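Local coordinates for protein N-alpha-acetyltransferase 35, NatC auxiliary subunit (Saccharomyces cerevisiae, PDB 6YGA) that serves as the auxiliary subunit of the yeast NatC N-terminal acetyltransferase, which acetylates the N-terminal methionine of the L-A virus Gag protein, at residues T302-D314 with R335-R349. Numbering follows the deposited sequence.
Sequences TLANDVKTILLVD and RHVIARILFPLFFIR
Ile-310 is the knob of this contact: its side chain drops among Ala-339, Leu-342, Phe-343 and Phe-346 of the neighbouring helix, with CD1 3.7 Å from Phe-343 CB. Helices 302-311 and 337-347 run nearly parallel, 15° apart, their axes 8.5 Å apart at closest approach. The backbones lie nearest at Val-307 and Ala-339, CA atoms 4.9 Å apart, where the second helix has just a methyl group. That CB touches Asp-306 O and Ile-310 CG1; next to it, Val-307 CG1 meets Leu-342 CD2.

Asp-306 grips the start of the second helix with both carboxylate oxygens. OD2, on its anti side, takes the backbone N of His-336 at 2.7 Å, while OD1 receives Arg-335 NH1 at 2.8 Å from above the carboxylate plane, and the carboxylate and guanidinium planes stand 89° apart. A bend at chi2 (-71°) folds the arginine back to this acid, and Thr-309 CG2 covers one face of the guanidinium; NE is held by Phe-329 O. His-336 is itself the N-cap, its ND1 accepting from Ile-338 N, and Leu-303 CD1 sits over the imidazole face in a CH-pi contact.

Toward the C-terminal ends the backbones spread, with CA atoms of Leu-311 and Phe-346 7.9 Å apart. Leu-311 CD2 lies over one face of the Phe-346 ring, while Val-313 CG1 and Asp-314 CB meet its edge, Asp-314 CB 3.8 Å from Phe-346 CE2. Beyond it, a salt bridge whose hydrogen bond is weak joins Arg-349 NH2 to Asp-314 OD1 at 3.3 Å, a water links the same two side chains, and Asp-314 also pairs with Lys-357.

This is near-parallel, knob-into-hole helix packing, 335-349 belonging to the NAA35-like TPR-repeat region. Its chemistry is graded: a buried aspartate ties the second helix by its N-terminus, its negative charge probably favoured by that helix end and the arginine, whereas a hydrated, shared ion pair closes the far end.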
ATOM      1  N   THR B 302     -18.594  -6.707  -6.192  1.00 53.69           N
ATOM      2  CA  THR B 302     -17.282  -7.076  -5.669  1.00 51.71           C
ATOM      3  C   THR B 302     -17.232  -6.911  -4.155  1.00 50.82           C
ATOM      4  O   THR B 302     -16.685  -7.764  -3.447  1.00 49.41           O
ATOM      5  CB  THR B 302     -16.196  -6.232  -6.340  1.00 49.67           C
ATOM      6  OG1 THR B 302     -16.233  -6.442  -7.757  1.00 54.04           O
ATOM      7  CG2 THR B 302     -14.820  -6.612  -5.818  1.00 44.79           C
ATOM      8  N   LEU B 303     -17.813  -5.824  -3.642  1.00 50.84           N
ATOM      9  CA  LEU B 303     -17.834  -5.609  -2.199  1.00 48.69           C
ATOM     10  C   LEU B 303     -18.627  -6.697  -1.488  1.00 47.13           C
ATOM     11  O   LEU B 303     -18.199  -7.207  -0.446  1.00 45.69           O
ATOM     12  CB  LEU B 303     -18.421  -4.234  -1.886  1.00 47.63           C
ATOM     13  CG  LEU B 303     -18.806  -3.994  -0.428  1.00 47.24           C
ATOM     14  CD1 LEU B 303     -17.572  -3.959   0.460  1.00 47.08           C
ATOM     15  CD2 LEU B 303     -19.608  -2.710  -0.302  1.00 45.52           C
ATOM     16  N   ALA B 304     -19.782  -7.071  -2.040  1.00 46.95           N
ATOM     17  CA  ALA B 304     -20.637  -8.041  -1.364  1.00 47.72           C
ATOM     18  C   ALA B 304     -20.002  -9.426  -1.336  1.00 47.20           C
ATOM     19  O   ALA B 304     -20.052 -10.112  -0.310  1.00 47.74           O
ATOM     20  CB  ALA B 304     -22.007  -8.091  -2.038  1.00 49.70           C
ATOM     21  N   ASN B 305     -19.405  -9.858  -2.450  1.00 46.74           N
ATOM     22  CA  ASN B 305     -18.803 -11.189  -2.483  1.00 47.33           C
ATOM     23  C   ASN B 305     -17.563 -11.259  -1.600  1.00 48.28           C
ATOM     24  O   ASN B 305     -17.300 -12.295  -0.978  1.00 49.78           O
ATOM     25  CB  ASN B 305     -18.461 -11.585  -3.918  1.00 46.37           C
ATOM     26  CG  ASN B 305     -19.688 -11.921  -4.737  1.00 47.76           C
ATOM     27  OD1 ASN B 305     -19.874 -11.404  -5.839  1.00 48.76           O
ATOM     28  ND2 ASN B 305     -20.540 -12.789  -4.200  1.00 47.26           N
ATOM     29  N   ASP B 306     -16.790 -10.175  -1.533  1.00 46.96           N
ATOM     30  CA  ASP B 306     -15.598 -10.173  -0.690  1.00 46.51           C
ATOM     31  C   ASP B 306     -15.966 -10.278   0.785  1.00 45.78           C
ATOM     32  O   ASP B 306     -15.304 -10.992   1.548  1.00 42.84           O
ATOM     33  CB  ASP B 306     -14.772  -8.915  -0.958  1.00 47.11           C
ATOM     34  CG  ASP B 306     -14.085  -8.947  -2.311  1.00 48.73           C
ATOM     35  OD1 ASP B 306     -14.265  -9.942  -3.045  1.00 49.34           O
ATOM     36  OD2 ASP B 306     -13.362  -7.984  -2.642  1.00 49.34           O
ATOM     37  N   VAL B 307     -17.022  -9.576   1.204  1.00 46.19           N
ATOM     38  CA  VAL B 307     -17.482  -9.680   2.584  1.00 46.41           C
ATOM     39  C   VAL B 307     -18.049 -11.070   2.853  1.00 49.41           C
ATOM     40  O   VAL B 307     -17.828 -11.647   3.924  1.00 52.01           O
ATOM     41  CB  VAL B 307     -18.508  -8.573   2.887  1.00 44.91           C
ATOM     42  CG1 VAL B 307     -19.176  -8.807   4.236  1.00 43.64           C
ATOM     43  CG2 VAL B 307     -17.835  -7.206   2.860  1.00 42.99           C
ATOM     44  N   LYS B 308     -18.778 -11.633   1.884  1.00 49.38           N
ATOM     45  CA  LYS B 308     -19.287 -12.994   2.036  1.00 50.53           C
ATOM     46  C   LYS B 308     -18.151 -13.986   2.249  1.00 51.08           C
ATOM     47  O   LYS B 308     -18.287 -14.941   3.022  1.00 54.45           O
ATOM     48  CB  LYS B 308     -20.121 -13.390   0.816  1.00 51.51           C
ATOM     49  CG  LYS B 308     -21.487 -12.724   0.756  1.00 53.10           C
ATOM     50  CD  LYS B 308     -22.243 -13.103  -0.509  1.00 56.19           C
ATOM     51  CE  LYS B 308     -22.573 -14.584  -0.532  1.00 60.67           C
ATOM     52  NZ  LYS B 308     -23.332 -14.969  -1.757  1.00 63.26           N
ATOM     53  N   THR B 309     -17.021 -13.773   1.573  1.00 47.75           N
ATOM     54  CA  THR B 309     -15.872 -14.652   1.763  1.00 46.92           C
ATOM     55  C   THR B 309     -15.319 -14.533   3.179  1.00 47.17           C
ATOM     56  O   THR B 309     -14.856 -15.522   3.758  1.00 47.96           O
ATOM     57  CB  THR B 309     -14.792 -14.332   0.728  1.00 43.10           C
ATOM     58  OG1 THR B 309     -15.357 -14.417  -0.585  1.00 42.56           O
ATOM     59  CG2 THR B 309     -13.635 -15.320   0.827  1.00 40.15           C
ATOM     60  N   ILE B 310     -15.374 -13.329   3.756  1.00 46.18           N
ATOM     61  CA  ILE B 310     -14.865 -13.118   5.109  1.00 43.79           C
ATOM     62  C   ILE B 310     -15.646 -13.954   6.113  1.00 43.54           C
ATOM     63  O   ILE B 310     -15.065 -14.579   7.009  1.00 42.85           O
ATOM     64  CB  ILE B 310     -14.916 -11.620   5.468  1.00 42.84           C
ATOM     65  CG1 ILE B 310     -14.007 -10.820   4.535  1.00 42.08           C
ATOM     66  CG2 ILE B 310     -14.553 -11.399   6.934  1.00 42.94           C
ATOM     67  CD1 ILE B 310     -12.616 -11.387   4.404  1.00 41.89           C
ATOM     68  N   LEU B 311     -16.972 -13.985   5.975  1.00 45.34           N
ATOM     69  CA  LEU B 311     -17.815 -14.698   6.929  1.00 49.46           C
ATOM     70  C   LEU B 311     -17.609 -16.207   6.889  1.00 50.60           C
ATOM     71  O   LEU B 311     -18.035 -16.896   7.821  1.00 52.88           O
ATOM     72  CB  LEU B 311     -19.285 -14.369   6.666  1.00 50.62           C
ATOM     73  CG  LEU B 311     -19.592 -12.879   6.519  1.00 51.70           C
ATOM     74  CD1 LEU B 311     -21.037 -12.658   6.091  1.00 51.02           C
ATOM     75  CD2 LEU B 311     -19.288 -12.142   7.817  1.00 52.99           C
ATOM     76  N   LEU B 312     -16.975 -16.737   5.838  1.00 48.84           N
ATOM     77  CA  LEU B 312     -16.797 -18.183   5.732  1.00 47.60           C
ATOM     78  C   LEU B 312     -15.859 -18.719   6.803  1.00 47.21           C
ATOM     79  O   LEU B 312     -15.963 -19.891   7.185  1.00 47.99           O
ATOM     80  CB  LEU B 312     -16.265 -18.559   4.348  1.00 45.99           C
ATOM     81  CG  LEU B 312     -17.173 -18.338   3.137  1.00 46.18           C
ATOM     82  CD1 LEU B 312     -16.436 -18.653   1.840  1.00 45.48           C
ATOM     83  CD2 LEU B 312     -18.436 -19.175   3.256  1.00 45.11           C
ATOM     84  N   VAL B 313     -14.939 -17.885   7.295  1.00 46.76           N
ATOM     85  CA  VAL B 313     -13.963 -18.354   8.268  1.00 44.37           C
ATOM     86  C   VAL B 313     -14.625 -18.733   9.585  1.00 47.00           C
ATOM     87  O   VAL B 313     -14.026 -19.454  10.391  1.00 48.46           O
ATOM     88  CB  VAL B 313     -12.872 -17.291   8.488  1.00 40.14           C
ATOM     89  CG1 VAL B 313     -13.396 -16.157   9.356  1.00 40.56           C
ATOM     90  CG2 VAL B 313     -11.628 -17.921   9.099  1.00 35.86           C
ATOM     91  N   ASP B 314     -15.858 -18.276   9.822  1.00 49.11           N
ATOM     92  CA  ASP B 314     -16.564 -18.654  11.040  1.00 52.92           C
ATOM     93  C   ASP B 314     -16.882 -20.145  11.065  1.00 54.87           C
ATOM     94  O   ASP B 314     -17.044 -20.727  12.143  1.00 56.76           O
ATOM     95  CB  ASP B 314     -17.841 -17.822  11.176  1.00 55.36           C
ATOM     96  CG  ASP B 314     -18.583 -18.096  12.466  1.00 60.88           C
ATOM     97  OD1 ASP B 314     -18.021 -17.825  13.549  1.00 63.45           O
ATOM     98  OD2 ASP B 314     -19.732 -18.578  12.397  1.00 64.07           O
ATOM     99  N   ARG B 335      -8.448  -8.211  -2.111  1.00 40.40           N
ATOM    100  CA  ARG B 335      -9.846  -8.087  -1.726  1.00 42.06           C
ATOM    101  C   ARG B 335     -10.211  -6.628  -1.464  1.00 44.15           C
ATOM    102  O   ARG B 335      -9.351  -5.770  -1.244  1.00 43.58           O
ATOM    103  CB  ARG B 335     -10.141  -8.919  -0.477  1.00 40.54           C
ATOM    104  CG  ARG B 335     -10.051 -10.424  -0.678  1.00 41.08           C
ATOM    105  CD  ARG B 335     -11.205 -10.946  -1.521  1.00 42.78           C
ATOM    106  NE  ARG B 335     -11.170 -12.401  -1.649  1.00 45.38           N
ATOM    107  CZ  ARG B 335     -12.096 -13.119  -2.278  1.00 48.66           C
ATOM    108  NH1 ARG B 335     -13.137 -12.518  -2.841  1.00 48.23           N
ATOM    109  NH2 ARG B 335     -11.981 -14.438  -2.345  1.00 49.85           N
ATOM    110  N   HIS B 336     -11.516  -6.358  -1.488  1.00 44.15           N
ATOM    111  CA  HIS B 336     -12.022  -5.030  -1.171  1.00 42.62           C
ATOM    112  C   HIS B 336     -11.544  -4.605   0.214  1.00 42.78           C
ATOM    113  O   HIS B 336     -11.404  -5.429   1.125  1.00 44.87           O
ATOM    114  CB  HIS B 336     -13.551  -5.033  -1.245  1.00 43.72           C
ATOM    115  CG  HIS B 336     -14.163  -3.668  -1.278  1.00 48.76           C
ATOM    116  ND1 HIS B 336     -14.342  -2.905  -0.145  1.00 50.02           N
ATOM    117  CD2 HIS B 336     -14.649  -2.933  -2.308  1.00 50.75           C
ATOM    118  CE1 HIS B 336     -14.907  -1.757  -0.475  1.00 50.92           C
ATOM    119  NE2 HIS B 336     -15.103  -1.749  -1.781  1.00 51.19           N
ATOM    120  N   VAL B 337     -11.275  -3.306   0.368  1.00 40.87           N
ATOM    121  CA  VAL B 337     -10.663  -2.815   1.601  1.00 41.48           C
ATOM    122  C   VAL B 337     -11.589  -3.029   2.795  1.00 41.52           C
ATOM    123  O   VAL B 337     -11.130  -3.332   3.903  1.00 42.34           O
ATOM    124  CB  VAL B 337     -10.250  -1.337   1.446  1.00 43.52           C
ATOM    125  CG1 VAL B 337     -11.455  -0.459   1.123  1.00 43.56           C
ATOM    126  CG2 VAL B 337      -9.532  -0.837   2.696  1.00 42.23           C
ATOM    127  N   ILE B 338     -12.903  -2.886   2.596  1.00 39.92           N
ATOM    128  CA  ILE B 338     -13.847  -3.130   3.685  1.00 40.70           C
ATOM    129  C   ILE B 338     -13.732  -4.571   4.164  1.00 42.53           C
ATOM    130  O   ILE B 338     -13.668  -4.842   5.370  1.00 43.83           O
ATOM    131  CB  ILE B 338     -15.283  -2.796   3.245  1.00 40.73           C
ATOM    132  CG1 ILE B 338     -15.427  -1.303   2.926  1.00 40.85           C
ATOM    133  CG2 ILE B 338     -16.276  -3.202   4.321  1.00 38.79           C
ATOM    134  CD1 ILE B 338     -15.241  -0.392   4.119  1.00 38.70           C
ATOM    135  N   ALA B 339     -13.689  -5.519   3.225  1.00 41.35           N
ATOM    136  CA  ALA B 339     -13.530  -6.918   3.604  1.00 40.54           C
ATOM    137  C   ALA B 339     -12.175  -7.162   4.256  1.00 39.70           C
ATOM    138  O   ALA B 339     -12.053  -8.009   5.149  1.00 39.40           O
ATOM    139  CB  ALA B 339     -13.707  -7.819   2.382  1.00 40.35           C
ATOM    140  N   ARG B 340     -11.144  -6.431   3.829  1.00 38.23           N
ATOM    141  CA  ARG B 340      -9.818  -6.636   4.402  1.00 37.90           C
ATOM    142  C   ARG B 340      -9.729  -6.075   5.816  1.00 41.41           C
ATOM    143  O   ARG B 340      -9.014  -6.624   6.660  1.00 45.11           O
ATOM    144  CB  ARG B 340      -8.749  -6.019   3.500  1.00 36.92           C
ATOM    145  CG  ARG B 340      -8.593  -6.750   2.179  1.00 37.93           C
ATOM    146  CD  ARG B 340      -7.310  -6.384   1.453  1.00 39.04           C
ATOM    147  NE  ARG B 340      -7.336  -5.027   0.915  1.00 41.02           N
ATOM    148  CZ  ARG B 340      -6.648  -4.007   1.418  1.00 41.47           C
ATOM    149  NH1 ARG B 340      -5.871  -4.187   2.479  1.00 39.02           N
ATOM    150  NH2 ARG B 340      -6.731  -2.809   0.856  1.00 41.86           N
ATOM    151  N   ILE B 341     -10.431  -4.978   6.095  1.00 41.99           N
ATOM    152  CA  ILE B 341     -10.529  -4.512   7.475  1.00 43.55           C
ATOM    153  C   ILE B 341     -11.403  -5.454   8.284  1.00 44.17           C
ATOM    154  O   ILE B 341     -11.139  -5.717   9.464  1.00 45.34           O
ATOM    155  CB  ILE B 341     -11.071  -3.073   7.523  1.00 46.05           C
ATOM    156  CG1 ILE B 341     -10.191  -2.135   6.700  1.00 47.18           C
ATOM    157  CG2 ILE B 341     -11.176  -2.586   8.969  1.00 45.98           C
ATOM    158  CD1 ILE B 341     -10.731  -0.716   6.611  1.00 47.51           C
ATOM    159  N   LEU B 342     -12.455  -5.984   7.659  1.00 44.93           N
ATOM    160  CA  LEU B 342     -13.447  -6.763   8.389  1.00 48.03           C
ATOM    161  C   LEU B 342     -12.856  -8.062   8.925  1.00 49.48           C
ATOM    162  O   LEU B 342     -13.162  -8.469  10.054  1.00 50.35           O
ATOM    163  CB  LEU B 342     -14.646  -7.047   7.484  1.00 50.17           C
ATOM    164  CG  LEU B 342     -15.916  -7.526   8.184  1.00 54.05           C
ATOM    165  CD1 LEU B 342     -16.396  -6.469   9.158  1.00 55.89           C
ATOM    166  CD2 LEU B 342     -16.991  -7.847   7.159  1.00 54.33           C
ATOM    167  N   PHE B 343     -11.991  -8.712   8.142  1.00 46.71           N
ATOM    168  CA  PHE B 343     -11.500 -10.035   8.520  1.00 45.77           C
ATOM    169  C   PHE B 343     -10.780 -10.046   9.867  1.00 44.32           C
ATOM    170  O   PHE B 343     -11.175 -10.841  10.737  1.00 46.21           O
ATOM    171  CB  PHE B 343     -10.625 -10.600   7.395  1.00 44.11           C
ATOM    172  CG  PHE B 343      -9.737 -11.722   7.834  1.00 43.19           C
ATOM    173  CD1 PHE B 343     -10.260 -12.976   8.117  1.00 40.22           C
ATOM    174  CD2 PHE B 343      -8.376 -11.525   7.965  1.00 43.05           C
ATOM    175  CE1 PHE B 343      -9.438 -14.005   8.526  1.00 38.09           C
ATOM    176  CE2 PHE B 343      -7.547 -12.549   8.372  1.00 38.67           C
ATOM    177  CZ  PHE B 343      -8.078 -13.791   8.653  1.00 36.07           C
ATOM    178  N   PRO B 344      -9.761  -9.214  10.128  1.00 43.64           N
ATOM    179  CA  PRO B 344      -9.121  -9.293  11.454  1.00 46.55           C
ATOM    180  C   PRO B 344     -10.057  -8.940  12.597  1.00 48.63           C
ATOM    181  O   PRO B 344      -9.945  -9.532  13.677  1.00 50.83           O
ATOM    182  CB  PRO B 344      -7.950  -8.306  11.338  1.00 44.84           C
ATOM    183  CG  PRO B 344      -7.691  -8.198   9.878  1.00 42.63           C
ATOM    184  CD  PRO B 344      -9.055  -8.253   9.262  1.00 42.26           C
ATOM    185  N   LEU B 345     -10.986  -8.001  12.392  1.00 48.72           N
ATOM    186  CA  LEU B 345     -11.938  -7.666  13.447  1.00 48.45           C
ATOM    187  C   LEU B 345     -12.964  -8.773  13.648  1.00 47.85           C
ATOM    188  O   LEU B 345     -13.394  -9.022  14.780  1.00 47.72           O
ATOM    189  CB  LEU B 345     -12.636  -6.346  13.123  1.00 50.10           C
ATOM    190  CG  LEU B 345     -11.690  -5.154  12.993  1.00 50.56           C
ATOM    191  CD1 LEU B 345     -12.436  -3.909  12.534  1.00 50.95           C
ATOM    192  CD2 LEU B 345     -10.992  -4.915  14.320  1.00 49.52           C
ATOM    193  N   PHE B 346     -13.365  -9.439  12.565  1.00 47.25           N
ATOM    194  CA  PHE B 346     -14.263 -10.583  12.651  1.00 45.01           C
ATOM    195  C   PHE B 346     -13.552 -11.817  13.192  1.00 44.83           C
ATOM    196  O   PHE B 346     -14.175 -12.643  13.869  1.00 45.20           O
ATOM    197  CB  PHE B 346     -14.852 -10.869  11.267  1.00 43.16           C
ATOM    198  CG  PHE B 346     -15.892 -11.953  11.251  1.00 45.08           C
ATOM    199  CD1 PHE B 346     -17.215 -11.658  11.525  1.00 47.12           C
ATOM    200  CD2 PHE B 346     -15.550 -13.258  10.939  1.00 47.39           C
ATOM    201  CE1 PHE B 346     -18.178 -12.646  11.506  1.00 48.83           C
ATOM    202  CE2 PHE B 346     -16.509 -14.252  10.917  1.00 50.23           C
ATOM    203  CZ  PHE B 346     -17.827 -13.944  11.202  1.00 50.80           C
ATOM    204  N   PHE B 347     -12.256 -11.950  12.911  1.00 43.45           N
ATOM    205  CA  PHE B 347     -11.491 -13.118  13.337  1.00 45.26           C
ATOM    206  C   PHE B 347     -11.033 -12.982  14.786  1.00 48.62           C
ATOM    207  O   PHE B 347     -11.117 -13.943  15.558  1.00 51.62           O
ATOM    208  CB  PHE B 347     -10.297 -13.309  12.399  1.00 44.55           C
ATOM    209  CG  PHE B 347      -9.578 -14.614  12.573  1.00 47.16           C
ATOM    210  CD1 PHE B 347     -10.178 -15.808  12.210  1.00 46.96           C
ATOM    211  CD2 PHE B 347      -8.284 -14.642  13.068  1.00 47.89           C
ATOM    212  CE1 PHE B 347      -9.508 -17.011  12.362  1.00 46.84           C
ATOM    213  CE2 PHE B 347      -7.611 -15.839  13.219  1.00 47.33           C
ATOM    214  CZ  PHE B 347      -8.224 -17.024  12.865  1.00 45.84           C
ATOM    215  N   ILE B 348     -10.553 -11.801  15.165  1.00 47.48           N
ATOM    216  CA  ILE B 348     -10.092 -11.507  16.518  1.00 49.11           C
ATOM    217  C   ILE B 348     -11.112 -10.559  17.130  1.00 53.21           C
ATOM    218  O   ILE B 348     -11.186  -9.385  16.743  1.00 54.78           O
ATOM    219  CB  ILE B 348      -8.687 -10.895  16.513  1.00 46.96           C
ATOM    220  CG1 ILE B 348      -7.730 -11.791  15.724  1.00 46.88           C
ATOM    221  CG2 ILE B 348      -8.188 -10.673  17.929  1.00 47.02           C
ATOM    222  CD1 ILE B 348      -6.341 -11.217  15.565  1.00 47.58           C
ATOM    223  N   ARG B 349     -11.886 -11.053  18.094  1.00 54.30           N
ATOM    224  CA  ARG B 349     -13.134 -10.418  18.487  1.00 56.67           C
ATOM    225  C   ARG B 349     -12.990  -9.632  19.794  1.00 62.91           C
ATOM    226  O   ARG B 349     -11.910  -9.526  20.380  1.00 65.79           O
ATOM    227  CB  ARG B 349     -14.237 -11.470  18.583  1.00 54.07           C
ATOM    228  CG  ARG B 349     -14.541 -12.126  17.247  1.00 52.95           C
ATOM    229  CD  ARG B 349     -15.754 -13.032  17.309  1.00 54.80           C
ATOM    230  NE  ARG B 349     -16.076 -13.541  15.981  1.00 57.37           N
ATOM    231  CZ  ARG B 349     -17.060 -14.394  15.716  1.00 60.95           C
ATOM    232  NH1 ARG B 349     -17.838 -14.849  16.690  1.00 62.98           N
ATOM    233  NH2 ARG B 349     -17.266 -14.791  14.468  1.00 61.09           N
TER
HETATM  234  O   HOH W   1     -20.335 -16.047  14.969  1.00 68.08           O